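Local coordinates for protein acetylserotonin O-methyltransferase (Homo sapiens, PDB 4A6D) that transfers a methyl group from S-adenosyl-L-methionine to N-acetylserotonin, yielding melatonin at the end of its biosynthetic pathway, at residues Met109-Tyr114 with Arg153-Gln158; Leu285-Arg290 with Phe331-Ala336. One frame throughout, in Å; residues are numbered along the deposited sequence.

Interaction 1. Residues Met109-Tyr114 with Arg153-Gln158. With SO4 (sulfate ion), chain F.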
loop_
_atom_site.group_PDB
_atom_site.type_symbol
_atom_site.label_atom_id
_atom_site.label_comp_id
_atom_site.label_asym_id
_atom_site.label_seq_id
_atom_site.Cartn_x
_atom_site.Cartn_y
_atom_site.Cartn_z
ATOM N N MET A 109 -8.693 -0.551 8.024
ATOM C CA MET A 109 -7.637 0.111 7.229
ATOM C C MET A 109 -7.877 -0.190 5.717
ATOM O O MET A 109 -7.796 0.704 4.867
ATOM C CB MET A 109 -6.231 -0.397 7.620
ATOM C CG MET A 109 -5.726 0.093 8.957
ATOM S SD MET A 109 -3.949 -0.231 9.100
ATOM C CE MET A 109 -3.775 -0.282 10.731
ATOM N N GLY A 110 -8.232 -1.439 5.437
ATOM C CA GLY A 110 -8.516 -1.911 4.093
ATOM C C GLY A 110 -9.729 -1.290 3.449
ATOM O O GLY A 110 -9.668 -0.902 2.288
ATOM N N ARG A 111 -10.822 -1.174 4.204
ATOM C CA ARG A 111 -12.111 -0.643 3.744
ATOM C C ARG A 111 -12.220 0.887 3.743
ATOM O O ARG A 111 -12.908 1.428 2.890
ATOM C CB ARG A 111 -13.283 -1.279 4.541
ATOM C CG ARG A 111 -13.476 -2.779 4.260
ATOM C CD ARG A 111 -14.206 -3.543 5.361
ATOM N NE ARG A 111 -14.028 -4.994 5.212
ATOM C CZ ARG A 111 -14.389 -5.902 6.116
ATOM N NH1 ARG A 111 -14.953 -5.526 7.257
ATOM N NH2 ARG A 111 -14.183 -7.194 5.888
ATOM N N THR A 112 -11.603 1.589 4.702
ATOM C CA THR A 112 -11.743 3.044 4.776
ATOM C C THR A 112 -10.464 3.826 4.476
ATOM O O THR A 112 -10.445 4.595 3.521
ATOM C CB THR A 112 -12.363 3.469 6.121
ATOM O OG1 THR A 112 -11.479 3.022 7.142
ATOM C CG2 THR A 112 -13.720 2.872 6.349
ATOM N N SER A 113 -9.432 3.676 5.306
ATOM C CA SER A 113 -8.154 4.396 5.174
ATOM C C SER A 113 -7.533 4.251 3.794
ATOM O O SER A 113 -7.063 5.240 3.234
ATOM C CB SER A 113 -7.157 3.928 6.233
ATOM O OG SER A 113 -7.798 3.754 7.484
ATOM N N TYR A 114 -7.513 3.014 3.256
ATOM C CA TYR A 114 -6.949 2.685 1.938
ATOM C C TYR A 114 -7.611 3.522 0.860
ATOM O O TYR A 114 -6.914 4.122 0.043
ATOM C CB TYR A 114 -7.066 1.176 1.655
ATOM C CG TYR A 114 -6.418 0.749 0.363
ATOM C CD1 TYR A 114 -7.116 0.813 -0.850
ATOM C CD2 TYR A 114 -5.121 0.248 0.344
ATOM C CE1 TYR A 114 -6.522 0.421 -2.045
ATOM C CE2 TYR A 114 -4.524 -0.168 -0.849
ATOM C CZ TYR A 114 -5.221 -0.061 -2.044
ATOM O OH TYR A 114 -4.646 -0.481 -3.224
ATOM N N ARG A 153 -20.097 1.926 12.459
ATOM C CA ARG A 153 -19.752 2.380 13.810
ATOM C C ARG A 153 -19.270 1.186 14.651
ATOM O O ARG A 153 -18.273 1.323 15.359
ATOM C CB ARG A 153 -20.926 3.067 14.473
ATOM C CG ARG A 153 -20.584 3.690 15.827
ATOM C CD ARG A 153 -21.819 3.973 16.635
ATOM N NE ARG A 153 -22.740 4.863 15.930
ATOM C CZ ARG A 153 -23.905 4.483 15.418
ATOM N NH1 ARG A 153 -24.296 3.217 15.510
ATOM N NH2 ARG A 153 -24.685 5.361 14.809
ATOM N N LEU A 154 -19.945 0.008 14.535
ATOM C CA LEU A 154 -19.536 -1.234 15.203
ATOM C C LEU A 154 -18.125 -1.625 14.735
ATOM O O LEU A 154 -17.273 -1.896 15.584
ATOM C CB LEU A 154 -20.533 -2.392 14.960
ATOM C CG LEU A 154 -20.181 -3.764 15.585
ATOM C CD1 LEU A 154 -19.962 -3.668 17.106
ATOM C CD2 LEU A 154 -21.245 -4.788 15.281
ATOM N N GLN A 155 -17.860 -1.572 13.411
ATOM C CA GLN A 155 -16.545 -1.886 12.845
ATOM C C GLN A 155 -15.454 -0.936 13.367
ATOM O O GLN A 155 -14.408 -1.423 13.805
ATOM C CB GLN A 155 -16.582 -1.998 11.292
ATOM C CG GLN A 155 -15.213 -1.986 10.579
ATOM C CD GLN A 155 -14.463 -3.310 10.551
ATOM O OE1 GLN A 155 -14.275 -3.917 9.485
ATOM N NE2 GLN A 155 -13.925 -3.743 11.693
ATOM N N PHE A 156 -15.706 0.391 13.366
ATOM C CA PHE A 156 -14.752 1.380 13.885
ATOM C C PHE A 156 -14.395 1.043 15.350
ATOM O O PHE A 156 -13.213 0.962 15.704
ATOM C CB PHE A 156 -15.321 2.814 13.783
ATOM C CG PHE A 156 -14.370 3.902 14.234
ATOM C CD1 PHE A 156 -13.398 4.399 13.374
ATOM C CD2 PHE A 156 -14.427 4.408 15.537
ATOM C CE1 PHE A 156 -12.501 5.393 13.799
ATOM C CE2 PHE A 156 -13.527 5.403 15.971
ATOM C CZ PHE A 156 -12.577 5.899 15.096
ATOM N N MET A 157 -15.434 0.812 16.175
ATOM C CA MET A 157 -15.343 0.485 17.600
ATOM C C MET A 157 -14.596 -0.805 17.876
ATOM O O MET A 157 -13.812 -0.861 18.828
ATOM C CB MET A 157 -16.740 0.422 18.203
ATOM C CG MET A 157 -17.336 1.786 18.460
ATOM S SD MET A 157 -19.022 1.680 19.089
ATOM C CE MET A 157 -18.728 0.866 20.690
ATOM N N GLN A 158 -14.829 -1.843 17.031
ATOM C CA GLN A 158 -14.170 -3.138 17.159
ATOM C C GLN A 158 -12.705 -2.969 16.773
ATOM O O GLN A 158 -11.837 -3.588 17.387
ATOM C CB GLN A 158 -14.809 -4.169 16.221
ATOM C CG GLN A 158 -16.204 -4.684 16.581
ATOM C CD GLN A 158 -16.786 -5.465 15.408
ATOM O OE1 GLN A 158 -16.803 -5.006 14.257
ATOM N NE2 GLN A 158 -17.251 -6.682 15.661
HETATM S S SO4 F . -16.560 -7.746 9.876
HETATM O O1 SO4 F . -16.046 -8.393 8.654
HETATM O O2 SO4 F . -17.287 -6.529 9.509
HETATM O O3 SO4 F . -17.459 -8.669 10.566
HETATM O O4 SO4 F . -15.443 -7.397 10.782
#
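Arg-111 and Gln-155 reach across from two helices whose nearest CA atoms, those of these same two residues, are 10.2 Å apart. The arginine runs extended from CG to NE and meets the glutamine at about a right angle. Gln-155 sets out with CG anti to the backbone N (chi1 166°) and then bends at chi2, which brings the amide oxygen to the arginine: NH1 of Arg-111 lies 2.8 Å from OE1 of Gln-155. The guanidinium and amide planes are turned 44° apart, and OE1 approaches the guanidinium obliquely. A sulfate, probably from the crystallisation liquor, sits at the guanidinium edge; NH1 of Arg-111 makes a weak hydrogen bond of 3.4 Å to its O1, and Lys-107 NZ binds the same ion. The firmer anchor of Arg-111 is the salt bridge from NH2 to Glu-30 on helix 7-31. An alanine in place of Gln-155 has no amide to offer NH1, which would probably be freer to turn about the NH2 salt bridge to Glu-30. Helices 103-117 and 150-161 thus meet through surface polar groups: Glu-30 chiefly holds the guanidinium, the amide oxygen and a weakly bound anion lie close by, and all three probably stabilise its charge.

Interaction 2. Residues Leu285-Arg290 with Phe331-Ala336; sequences LLDEDR and FKKTGA
Two water molecules do most of the polar work between Lys-333 and the loop 285-290. NZ of Lys-333 and OD1 of Asp-287 form a salt bridge, but a long one at 3.5 Å, and one water spans the same two atoms with tighter bonds: it donates to OD1 of Asp-287 at 2.8 Å and accepts from NZ of Lys-333 at the same distance. The second water accepts from NZ of Lys-333 at 3.0 Å and donates to the backbone O of Leu-285 at 2.9 Å. One ammonium group is therefore linked both to a carboxylate and to a main-chain carbonyl. Lys-333 bends at chi2 (-143°) to carry its end over the loop, crossing Asp-287 at about a right angle, while its CE lies 4.0 Å from CB of Leu-285.

The rest of the contact is apolar. Leu-285, with CG anti to its carbonyl carbon (chi1 -66°), directs CD1 at the Phe-331 side chain, where it approaches CD2 of the ring obliquely at 3.6 Å. Pro-314, from helix 314-324, and Ile-341, from strand 339-344, touch both residues and extend this apolar cluster. Asp-287, the acidic partner of Lys-333, is also the first residue of a type I beta turn.

The contact joins the loop after strand 278-283 to the end of strand 329-332 and the residues that follow it; in the Rossmann-like methyltransferase sheet these two strands are separated by the antiparallel strand 339-344. A buried leucine supplies the apolar base, and the ammonium of the exposed lysine probably offsets the negative charge of Asp-287 mainly through shared water, while a second water carries it to the Leu-285 carbonyl.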
loop_
_atom_site.group_PDB
_atom_site.type_symbol
_atom_site.label_atom_id
_atom_site.label_comp_id
_atom_site.label_asym_id
_atom_site.label_seq_id
_atom_site.Cartn_x
_atom_site.Cartn_y
_atom_site.Cartn_z
ATOM N N LEU A 285 3.808 9.652 20.197
ATOM C CA LEU A 285 4.615 10.861 20.235
ATOM C C LEU A 285 5.554 11.000 19.064
ATOM O O LEU A 285 6.255 10.055 18.710
ATOM C CB LEU A 285 5.386 10.972 21.576
ATOM C CG LEU A 285 4.543 11.163 22.847
ATOM C CD1 LEU A 285 5.417 11.092 24.097
ATOM C CD2 LEU A 285 3.785 12.475 22.817
ATOM N N LEU A 286 5.561 12.189 18.461
ATOM C CA LEU A 286 6.467 12.493 17.358
ATOM C C LEU A 286 7.811 12.903 17.935
ATOM O O LEU A 286 7.837 13.599 18.952
ATOM C CB LEU A 286 5.917 13.661 16.519
ATOM C CG LEU A 286 5.222 13.341 15.220
ATOM C CD1 LEU A 286 4.887 14.613 14.518
ATOM C CD2 LEU A 286 6.085 12.493 14.277
ATOM N N ASP A 287 8.936 12.530 17.284
ATOM C CA ASP A 287 10.255 12.982 17.782
ATOM C C ASP A 287 10.215 14.525 17.713
ATOM O O ASP A 287 9.531 15.067 16.844
ATOM C CB ASP A 287 11.419 12.478 16.869
ATOM C CG ASP A 287 11.725 10.974 16.821
ATOM O OD1 ASP A 287 11.256 10.242 17.711
ATOM O OD2 ASP A 287 12.452 10.530 15.867
ATOM N N GLU A 288 10.959 15.219 18.565
ATOM C CA GLU A 288 11.010 16.683 18.540
ATOM C C GLU A 288 11.295 17.363 17.186
ATOM O O GLU A 288 10.785 18.459 16.950
ATOM C CB GLU A 288 11.924 17.221 19.633
ATOM C CG GLU A 288 11.308 17.168 21.028
ATOM C CD GLU A 288 10.076 18.007 21.282
ATOM O OE1 GLU A 288 9.809 18.951 20.502
ATOM O OE2 GLU A 288 9.382 17.723 22.284
ATOM N N ASP A 289 12.098 16.730 16.310
ATOM C CA ASP A 289 12.399 17.258 14.970
ATOM C C ASP A 289 11.275 16.966 13.949
ATOM O O ASP A 289 11.376 17.390 12.794
ATOM C CB ASP A 289 13.790 16.801 14.453
ATOM C CG ASP A 289 14.092 15.307 14.309
ATOM O OD1 ASP A 289 13.139 14.505 14.226
ATOM O OD2 ASP A 289 15.286 14.953 14.198
ATOM N N ARG A 290 10.196 16.264 14.403
ATOM C CA ARG A 290 9.035 15.833 13.613
ATOM C C ARG A 290 9.427 14.854 12.496
ATOM O O ARG A 290 8.595 14.476 11.673
ATOM C CB ARG A 290 8.169 17.022 13.109
ATOM C CG ARG A 290 7.711 17.962 14.231
ATOM C CD ARG A 290 6.616 18.916 13.804
ATOM N NE ARG A 290 7.095 19.915 12.851
ATOM C CZ ARG A 290 7.622 21.086 13.188
ATOM N NH1 ARG A 290 7.746 21.422 14.470
ATOM N NH2 ARG A 290 8.037 21.928 12.252
ATOM N N PHE A 331 6.127 12.899 30.335
ATOM C CA PHE A 331 5.761 11.967 29.274
ATOM C C PHE A 331 6.657 10.747 29.450
ATOM O O PHE A 331 7.720 10.857 30.064
ATOM C CB PHE A 331 5.915 12.589 27.870
ATOM C CG PHE A 331 7.335 12.776 27.376
ATOM C CD1 PHE A 331 8.040 13.941 27.656
ATOM C CD2 PHE A 331 7.954 11.801 26.589
ATOM C CE1 PHE A 331 9.334 14.135 27.148
ATOM C CE2 PHE A 331 9.261 11.980 26.116
ATOM C CZ PHE A 331 9.939 13.148 26.388
ATOM N N LYS A 332 6.214 9.590 28.965
ATOM C CA LYS A 332 6.996 8.366 29.046
ATOM C C LYS A 332 6.920 7.699 27.692
ATOM O O LYS A 332 5.804 7.466 27.199
ATOM C CB LYS A 332 6.476 7.427 30.152
ATOM C CG LYS A 332 6.628 7.951 31.594
ATOM C CD LYS A 332 8.006 7.689 32.223
ATOM C CE LYS A 332 8.286 8.521 33.459
ATOM N NZ LYS A 332 7.558 8.016 34.652
ATOM N N LYS A 333 8.086 7.483 27.051
ATOM C CA LYS A 333 8.163 6.782 25.763
ATOM C C LYS A 333 8.222 5.294 26.111
ATOM O O LYS A 333 9.171 4.854 26.768
ATOM C CB LYS A 333 9.356 7.248 24.881
ATOM C CG LYS A 333 8.938 8.357 23.893
ATOM C CD LYS A 333 9.632 8.248 22.521
ATOM C CE LYS A 333 8.897 9.008 21.425
ATOM N NZ LYS A 333 9.220 8.542 20.035
ATOM N N THR A 334 7.151 4.554 25.764
ATOM C CA THR A 334 6.951 3.131 26.092
ATOM C C THR A 334 7.757 2.139 25.262
ATOM O O THR A 334 7.899 0.976 25.671
ATOM C CB THR A 334 5.464 2.752 25.947
ATOM O OG1 THR A 334 5.070 2.981 24.591
ATOM C CG2 THR A 334 4.545 3.487 26.956
ATOM N N GLY A 335 8.215 2.580 24.088
ATOM C CA GLY A 335 8.886 1.742 23.108
ATOM C C GLY A 335 7.833 1.102 22.221
ATOM O O GLY A 335 8.162 0.325 21.323
ATOM N N ALA A 336 6.545 1.451 22.451
ATOM C CA ALA A 336 5.410 0.940 21.687
ATOM C C ALA A 336 4.818 2.028 20.780
ATOM O O ALA A 336 5.383 3.119 20.696
ATOM C CB ALA A 336 4.359 0.364 22.629
HETATM O O HOH W 1 6.406 7.402 19.747
HETATM O O HOH W 2 11.441 7.579 18.578
#

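The two contacts lie in different parts of the subunit, their centres 26 Å apart and their nearest atoms about 13 Å apart, without touching. Interaction 1 joins helices 103-117 and 150-161, with the Gln-155 side chain about 13 Å from the bound S-adenosylmethionine and that of Arg-111 about 10 Å from the side chain of substrate-binding Gln-306. Interaction 2 joins the loop after strand 278-283 to the end of strand 329-332, the Leu-285 side chain about 10 Å from that of His-255, the inferred proton donor/acceptor. Both have residues reaching the second subunit: Tyr-114 stacks on its counterpart there, and Arg-290 forms a salt bridge with Glu-61 of that subunit.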